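PDB 2ITM: xylulose kinase from Escherichia coli, which phosphorylates D-xylulose to D-xylulose 5-phosphate at the expense of ATP, working as a homodimer of the FGGY kinase family. Local coordinates for residues 272-276 and 286-290; 243-249 and 260-264. One frame throughout, in Å; residues are numbered along the deposited sequence.

Contact 1: residues 272-276 and 286-290. With XUL (D-xylulose), chain C.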
ATOM      1  N   SER A 272      -2.791  16.663  23.690  1.00 69.99           N
ATOM      2  CA  SER A 272      -4.180  16.245  23.665  1.00 60.97           C
ATOM      3  C   SER A 272      -4.593  16.790  22.299  1.00 65.15           C
ATOM      4  O   SER A 272      -3.818  17.438  21.621  1.00 79.57           O
ATOM      5  CB  SER A 272      -4.820  16.492  25.032  1.00 70.56           C
ATOM      6  OG  SER A 272      -6.224  16.338  24.993  1.00 56.95           O
ATOM      7  N   ALA A 273      -5.829  16.519  21.918  1.00 59.86           N
ATOM      8  CA  ALA A 273      -6.295  16.631  20.547  1.00 63.77           C
ATOM      9  C   ALA A 273      -7.789  16.586  20.839  1.00 62.91           C
ATOM     10  O   ALA A 273      -8.606  16.413  19.944  1.00 52.88           O
ATOM     11  CB  ALA A 273      -5.983  15.852  19.293  1.00 66.21           C
ATOM     12  N   VAL A 274      -8.140  16.738  22.105  1.00 30.24           N
ATOM     13  CA  VAL A 274      -9.495  17.083  22.426  1.00 32.23           C
ATOM     14  C   VAL A 274      -9.645  18.576  22.612  1.00 26.42           C
ATOM     15  O   VAL A 274      -8.899  19.205  23.338  1.00 37.11           O
ATOM     16  CB  VAL A 274     -10.002  16.309  23.632  1.00 35.34           C
ATOM     17  CG1 VAL A 274     -11.420  16.666  23.916  1.00 43.22           C
ATOM     18  CG2 VAL A 274      -9.896  14.852  23.373  1.00 35.53           C
ATOM     19  N   HIS A 275     -10.618  19.146  21.939  1.00 25.94           N
ATOM     20  CA  HIS A 275     -10.905  20.548  22.115  1.00 32.59           C
ATOM     21  C   HIS A 275     -12.033  20.832  23.079  1.00 34.52           C
ATOM     22  O   HIS A 275     -12.988  20.090  23.165  1.00 30.06           O
ATOM     23  CB  HIS A 275     -11.120  21.213  20.779  1.00 32.63           C
ATOM     24  CG  HIS A 275      -9.887  21.246  19.949  1.00 38.69           C
ATOM     25  ND1 HIS A 275      -9.844  20.776  18.660  1.00 44.03           N
ATOM     26  CD2 HIS A 275      -8.635  21.646  20.249  1.00 37.54           C
ATOM     27  CE1 HIS A 275      -8.623  20.911  18.189  1.00 41.20           C
ATOM     28  NE2 HIS A 275      -7.868  21.434  19.135  1.00 57.40           N
ATOM     29  N   SER A 276     -11.870  21.917  23.820  1.00 28.83           N
ATOM     30  CA  SER A 276     -12.831  22.321  24.815  1.00 24.92           C
ATOM     31  C   SER A 276     -13.296  23.745  24.562  1.00 34.27           C
ATOM     32  O   SER A 276     -12.503  24.674  24.534  1.00 26.77           O
ATOM     33  CB  SER A 276     -12.243  22.171  26.217  1.00 36.92           C
ATOM     34  OG  SER A 276     -13.152  22.578  27.210  1.00 30.25           O
ATOM     35  N   HIS A 286     -18.598  22.062  26.168  1.00 25.36           N
ATOM     36  CA  HIS A 286     -18.433  20.830  25.411  1.00 29.37           C
ATOM     37  C   HIS A 286     -17.008  20.496  25.013  1.00 29.22           C
ATOM     38  O   HIS A 286     -16.149  21.363  24.919  1.00 32.79           O
ATOM     39  CB  HIS A 286     -19.344  20.789  24.185  1.00 32.86           C
ATOM     40  CG  HIS A 286     -18.788  21.481  22.982  1.00 26.54           C
ATOM     41  ND1 HIS A 286     -19.110  22.776  22.656  1.00 25.18           N
ATOM     42  CD2 HIS A 286     -17.948  21.052  22.015  1.00 21.03           C
ATOM     43  CE1 HIS A 286     -18.487  23.116  21.545  1.00 35.03           C
ATOM     44  NE2 HIS A 286     -17.775  22.087  21.138  1.00 29.33           N
ATOM     45  N   LEU A 287     -16.776  19.216  24.782  1.00 28.13           N
ATOM     46  CA  LEU A 287     -15.551  18.747  24.179  1.00 36.16           C
ATOM     47  C   LEU A 287     -15.850  18.367  22.748  1.00 26.54           C
ATOM     48  O   LEU A 287     -16.967  18.024  22.412  1.00 26.37           O
ATOM     49  CB  LEU A 287     -15.009  17.537  24.932  1.00 35.57           C
ATOM     50  CG  LEU A 287     -13.991  17.766  26.036  1.00 40.20           C
ATOM     51  CD1 LEU A 287     -14.264  19.020  26.768  1.00 41.11           C
ATOM     52  CD2 LEU A 287     -13.974  16.612  26.980  1.00 38.57           C
ATOM     53  N   MET A 288     -14.838  18.431  21.907  1.00 33.27           N
ATOM     54  CA  MET A 288     -14.965  17.913  20.561  1.00 38.17           C
ATOM     55  C   MET A 288     -13.654  17.410  19.981  1.00 23.32           C
ATOM     56  O   MET A 288     -12.580  17.842  20.372  1.00 24.35           O
ATOM     57  CB  MET A 288     -15.675  18.914  19.640  1.00 30.43           C
ATOM     58  CG  MET A 288     -14.781  19.778  18.801  1.00 55.95           C
ATOM     59  SD  MET A 288     -14.021  18.882  17.448  1.00 66.84           S
ATOM     60  CE  MET A 288     -14.433  19.916  16.073  1.00 46.16           C
ATOM     61  N   SER A 289     -13.771  16.470  19.059  1.00 24.49           N
ATOM     62  CA  SER A 289     -12.629  15.929  18.366  1.00 25.91           C
ATOM     63  C   SER A 289     -13.001  15.608  16.940  1.00 30.90           C
ATOM     64  O   SER A 289     -14.033  15.010  16.686  1.00 23.59           O
ATOM     65  CB  SER A 289     -12.126  14.682  19.076  1.00 28.57           C
ATOM     66  OG  SER A 289     -10.990  14.176  18.439  1.00 41.85           O
ATOM     67  N   VAL A 290     -12.155  16.021  16.013  1.00 25.71           N
ATOM     68  CA  VAL A 290     -12.296  15.592  14.644  1.00 38.19           C
ATOM     69  C   VAL A 290     -12.158  14.082  14.570  1.00 23.11           C
ATOM     70  O   VAL A 290     -11.300  13.496  15.203  1.00 37.77           O
ATOM     71  CB  VAL A 290     -11.330  16.291  13.699  1.00 26.12           C
ATOM     72  CG1 VAL A 290     -11.545  15.833  12.293  1.00 33.14           C
ATOM     73  CG2 VAL A 290     -11.520  17.767  13.770  1.00 33.00           C
TER
HETATM   74  C1  XUL C4930     -12.703  23.001  14.484  1.00 94.04           C
HETATM   75  C2  XUL C4930     -13.832  22.342  13.708  1.00101.84           C
HETATM   76  C3  XUL C4930     -14.901  23.208  13.142  1.00 47.09           C
HETATM   77  C4  XUL C4930     -14.750  23.105  11.647  1.00 57.13           C
HETATM   78  C5  XUL C4930     -15.466  24.213  10.903  1.00 32.58           C
HETATM   79  O1  XUL C4930     -13.066  23.208  15.825  1.00 49.32           O
HETATM   80  O2  XUL C4930     -13.587  21.116  13.055  1.00 96.61           O
HETATM   81  O3  XUL C4930     -14.572  24.517  13.504  1.00101.39           O
HETATM   82  O4  XUL C4930     -13.370  23.194  11.425  1.00 93.06           O
HETATM   83  O5  XUL C4930     -16.042  25.079  11.828  1.00 37.74           O
HETATM   84  O   HOH W   1      -9.808  17.125  17.191  1.00 41.03           O
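His275 and Met288 form the hydrogen-bonded pair of an antiparallel beta hairpin, made by strands 275-278 and 285-291 at one margin of the C-terminal domain sheet of this FGGY kinase. Two backbone bonds define the pair: His275 N donates to Met288 O and Met288 N to His275 O, both at 2.8 Å. Leu287 CA adds a CA-H...O contact to that second oxygen.

The side chains of the paired residues divide between two faces. Leu287 and Ser276 share one, and Val274 comes from the loop just before strand 275-278 to cross Leu287 obliquely, with Val274 CG1 lodged 3.5 Å from Leu287 CG; CG1 stands anti to the backbone N (chi1 -179°), which carries this branch to the leucine. Leu287 CD1 also lies alongside Ser276, 3.8 Å from its OG, while that hydroxyl is hydrogen-bonded to Leu267 O. Cutting Leu287 back to an alanine removes CG and both methyls, and would probably leave Val274 CG1 and the flank of Ser276 facing a gap next to Cys383 and Ile385.

His275 and Met288 share the other face, where His275 CB and Met288 CG come to 4.4 Å. The His275 ring meets Phe127 edge-to-face, and its buried ND1 has no partner in the model. Where the strands part, water 1 bridges the segments, accepting from Val290 N and donating to Ala273 O. Met288 belongs to the sugar pocket: bends at chi2 (73°) and chi3 swing its terminal methyl to the substrate, placing Met288 CE 3.4 Å from O2 of D-xylulose.

Contact 2: residues 243-249 and 260-264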
ATOM      1  N   MET A 243     -28.523  17.793  21.559  1.00 32.60           N
ATOM      2  CA  MET A 243     -27.408  17.590  22.441  1.00 34.83           C
ATOM      3  C   MET A 243     -27.143  18.811  23.291  1.00 35.16           C
ATOM      4  O   MET A 243     -26.707  19.832  22.805  1.00 49.55           O
ATOM      5  CB  MET A 243     -26.171  17.171  21.648  1.00 45.32           C
ATOM      6  CG  MET A 243     -25.442  15.976  22.213  1.00 43.76           C
ATOM      7  SD  MET A 243     -25.823  14.390  21.498  1.00 45.44           S
ATOM      8  CE  MET A 243     -27.571  14.363  21.622  1.00 19.52           C
ATOM      9  N   VAL A 244     -27.419  18.692  24.577  1.00 38.52           N
ATOM     10  CA  VAL A 244     -27.934  19.802  25.343  1.00 30.58           C
ATOM     11  C   VAL A 244     -27.505  19.785  26.812  1.00 25.48           C
ATOM     12  O   VAL A 244     -27.314  20.829  27.407  1.00 29.03           O
ATOM     13  CB  VAL A 244     -29.450  19.893  25.200  1.00 55.94           C
ATOM     14  CG1 VAL A 244     -30.116  20.101  26.527  1.00 52.47           C
ATOM     15  CG2 VAL A 244     -29.836  20.948  24.194  1.00 39.25           C
ATOM     16  N   ASP A 245     -27.342  18.603  27.385  1.00 24.31           N
ATOM     17  CA  ASP A 245     -26.956  18.487  28.784  1.00 34.46           C
ATOM     18  C   ASP A 245     -25.706  17.642  29.011  1.00 30.95           C
ATOM     19  O   ASP A 245     -25.340  16.827  28.184  1.00 30.52           O
ATOM     20  CB  ASP A 245     -28.106  17.934  29.617  1.00 28.26           C
ATOM     21  CG  ASP A 245     -29.193  18.940  29.821  1.00 53.67           C
ATOM     22  OD1 ASP A 245     -28.921  20.083  30.178  1.00 35.75           O
ATOM     23  OD2 ASP A 245     -30.384  18.651  29.664  1.00 32.31           O
ATOM     24  N   ALA A 246     -25.079  17.840  30.160  1.00 29.68           N
ATOM     25  CA  ALA A 246     -23.880  17.118  30.533  1.00 31.36           C
ATOM     26  C   ALA A 246     -23.920  15.635  30.197  1.00 37.67           C
ATOM     27  O   ALA A 246     -24.864  14.936  30.532  1.00 31.92           O
ATOM     28  CB  ALA A 246     -23.579  17.317  31.984  1.00 31.50           C
ATOM     29  N   ASN A 247     -22.871  15.180  29.525  1.00 31.63           N
ATOM     30  CA  ASN A 247     -22.705  13.791  29.134  1.00 33.82           C
ATOM     31  C   ASN A 247     -23.599  13.306  28.005  1.00 34.92           C
ATOM     32  O   ASN A 247     -23.614  12.130  27.700  1.00 38.75           O
ATOM     33  CB  ASN A 247     -22.805  12.861  30.341  1.00 38.53           C
ATOM     34  CG  ASN A 247     -21.790  13.190  31.416  1.00 39.16           C
ATOM     35  OD1 ASN A 247     -20.591  13.121  31.193  1.00 46.63           O
ATOM     36  ND2 ASN A 247     -22.274  13.559  32.583  1.00 36.43           N
ATOM     37  N   GLN A 248     -24.338  14.206  27.379  1.00 27.48           N
ATOM     38  CA  GLN A 248     -24.870  13.910  26.063  1.00 34.49           C
ATOM     39  C   GLN A 248     -23.773  13.952  25.015  1.00 32.75           C
ATOM     40  O   GLN A 248     -22.939  14.836  25.022  1.00 32.01           O
ATOM     41  CB  GLN A 248     -26.007  14.858  25.691  1.00 43.76           C
ATOM     42  CG  GLN A 248     -27.254  14.697  26.533  1.00 31.73           C
ATOM     43  CD  GLN A 248     -28.364  15.608  26.086  1.00 35.42           C
ATOM     44  OE1 GLN A 248     -28.455  16.742  26.492  1.00 42.35           O
ATOM     45  NE2 GLN A 248     -29.240  15.088  25.259  1.00 38.41           N
ATOM     46  N   ALA A 249     -23.779  12.971  24.127  1.00 35.35           N
ATOM     47  CA  ALA A 249     -22.725  12.821  23.146  1.00 29.85           C
ATOM     48  C   ALA A 249     -23.267  12.326  21.825  1.00 34.80           C
ATOM     49  O   ALA A 249     -24.162  11.490  21.786  1.00 20.43           O
ATOM     50  CB  ALA A 249     -21.663  11.892  23.652  1.00 29.48           C
ATOM     51  N   PHE A 260     -18.890  14.863  19.467  1.00 27.36           N
ATOM     52  CA  PHE A 260     -19.288  16.038  20.219  1.00 25.43           C
ATOM     53  C   PHE A 260     -19.964  15.585  21.502  1.00 29.91           C
ATOM     54  O   PHE A 260     -20.919  14.827  21.462  1.00 29.14           O
ATOM     55  CB  PHE A 260     -20.255  16.871  19.376  1.00 33.49           C
ATOM     56  CG  PHE A 260     -20.589  18.203  19.955  1.00 16.13           C
ATOM     57  CD1 PHE A 260     -20.141  19.358  19.364  1.00 35.66           C
ATOM     58  CD2 PHE A 260     -21.382  18.305  21.064  1.00 34.85           C
ATOM     59  CE1 PHE A 260     -20.454  20.584  19.887  1.00 36.37           C
ATOM     60  CE2 PHE A 260     -21.704  19.533  21.591  1.00 28.07           C
ATOM     61  CZ  PHE A 260     -21.235  20.667  21.003  1.00 38.66           C
ATOM     62  N   ALA A 261     -19.431  16.018  22.628  1.00 19.55           N
ATOM     63  CA  ALA A 261     -19.975  15.640  23.910  1.00 28.94           C
ATOM     64  C   ALA A 261     -20.089  16.830  24.840  1.00 34.25           C
ATOM     65  O   ALA A 261     -19.119  17.528  25.083  1.00 31.23           O
ATOM     66  CB  ALA A 261     -19.144  14.566  24.533  1.00 31.52           C
ATOM     67  N   VAL A 262     -21.284  17.049  25.358  1.00 22.19           N
ATOM     68  CA  VAL A 262     -21.520  18.064  26.362  1.00 23.97           C
ATOM     69  C   VAL A 262     -20.977  17.643  27.713  1.00 21.17           C
ATOM     70  O   VAL A 262     -21.247  16.557  28.175  1.00 29.86           O
ATOM     71  CB  VAL A 262     -23.004  18.349  26.518  1.00 33.31           C
ATOM     72  CG1 VAL A 262     -23.230  19.336  27.607  1.00 30.29           C
ATOM     73  CG2 VAL A 262     -23.586  18.838  25.231  1.00 31.85           C
ATOM     74  N   SER A 263     -20.208  18.523  28.332  1.00 33.58           N
ATOM     75  CA  SER A 263     -19.461  18.188  29.534  1.00 25.49           C
ATOM     76  C   SER A 263     -20.154  18.688  30.787  1.00 41.24           C
ATOM     77  O   SER A 263     -21.053  19.508  30.723  1.00 29.28           O
ATOM     78  CB  SER A 263     -18.038  18.733  29.475  1.00 31.10           C
ATOM     79  OG  SER A 263     -18.006  20.134  29.387  1.00 33.20           O
ATOM     80  N   GLU A 264     -19.701  18.191  31.928  1.00 34.20           N
ATOM     81  CA  GLU A 264     -20.074  18.744  33.211  1.00 40.87           C
ATOM     82  C   GLU A 264     -19.227  19.950  33.588  1.00 46.17           C
ATOM     83  O   GLU A 264     -18.130  19.825  34.116  1.00 34.38           O
ATOM     84  CB  GLU A 264     -20.012  17.676  34.294  1.00 51.51           C
ATOM     85  CG  GLU A 264     -20.777  18.019  35.557  1.00 60.96           C
ATOM     86  CD  GLU A 264     -22.268  18.157  35.333  1.00 54.59           C
ATOM     87  OE1 GLU A 264     -22.916  17.154  35.006  1.00 71.94           O
ATOM     88  OE2 GLU A 264     -22.794  19.266  35.492  1.00 49.44           O
TER
HETATM   89  O   HOH W   2     -18.720  15.343  31.794  1.00 31.70           O
HETATM   90  O   HOH W   3     -21.406  14.265  35.600  1.00 46.85           O
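Residues 243-249 meet strand 257-262 through a type II turn, Asp245 to Gln248, that leads into an antiparallel pairing: Asn247 N donates to Val262 O at 2.5 Å, Val262 N to Gln248 O at 2.8 Å, and Ala249 faces Ala261 as its non-hydrogen-bonded pair.

Val262 is the side chain pressed against the turn. Its CG1, anti to the backbone N (chi1 177°), and its CB both lie against the Asp245 carbonyl, with CB 3.2 Å from Asp245 O. That same oxygen accepts from Gln248 N to close the turn. Further along, Ala249 CB and Ala261 CB share one face of the sheet and touch at 3.8 Å.

Gln248 turns its amide back over its own loop: OE1 accepts from Val244 N at 2.9 Å, with the donor 66° out of the carbonyl plane. At the other end, one water joins Asn247 OD1 to Glu264 N; OD1 also accepts from Lys386 N. Asp245 OD1 forms a salt bridge with Arg284, just before strand 285-291.

The whole is an antiparallel strand pair entered through a beta turn, leading from helix 233-241 into the C-terminal domain sheet of the FGGY, actin-like ATPase fold.

How the contacts relate
From the N terminus, the chain leaves helix 233-241, makes the turn of contact 2 and runs out along strand 249-253; the return along strand 257-262 closes that loop at 260-264. Only then does contact 1 begin, with a second loop running from 272-276 to 286-290, so the two are in series and neither encloses the other. They meet side by side in one mixed sheet, where strand 285-291 lies beside strand 257-262: Leu287 N and Ala261 O are 2.9 Å apart, a probable hydrogen bond, and the His286 and Phe260 rings stack. Together they tie the edge hairpin, through strand 257-262, to the segment arriving from helix 233-241.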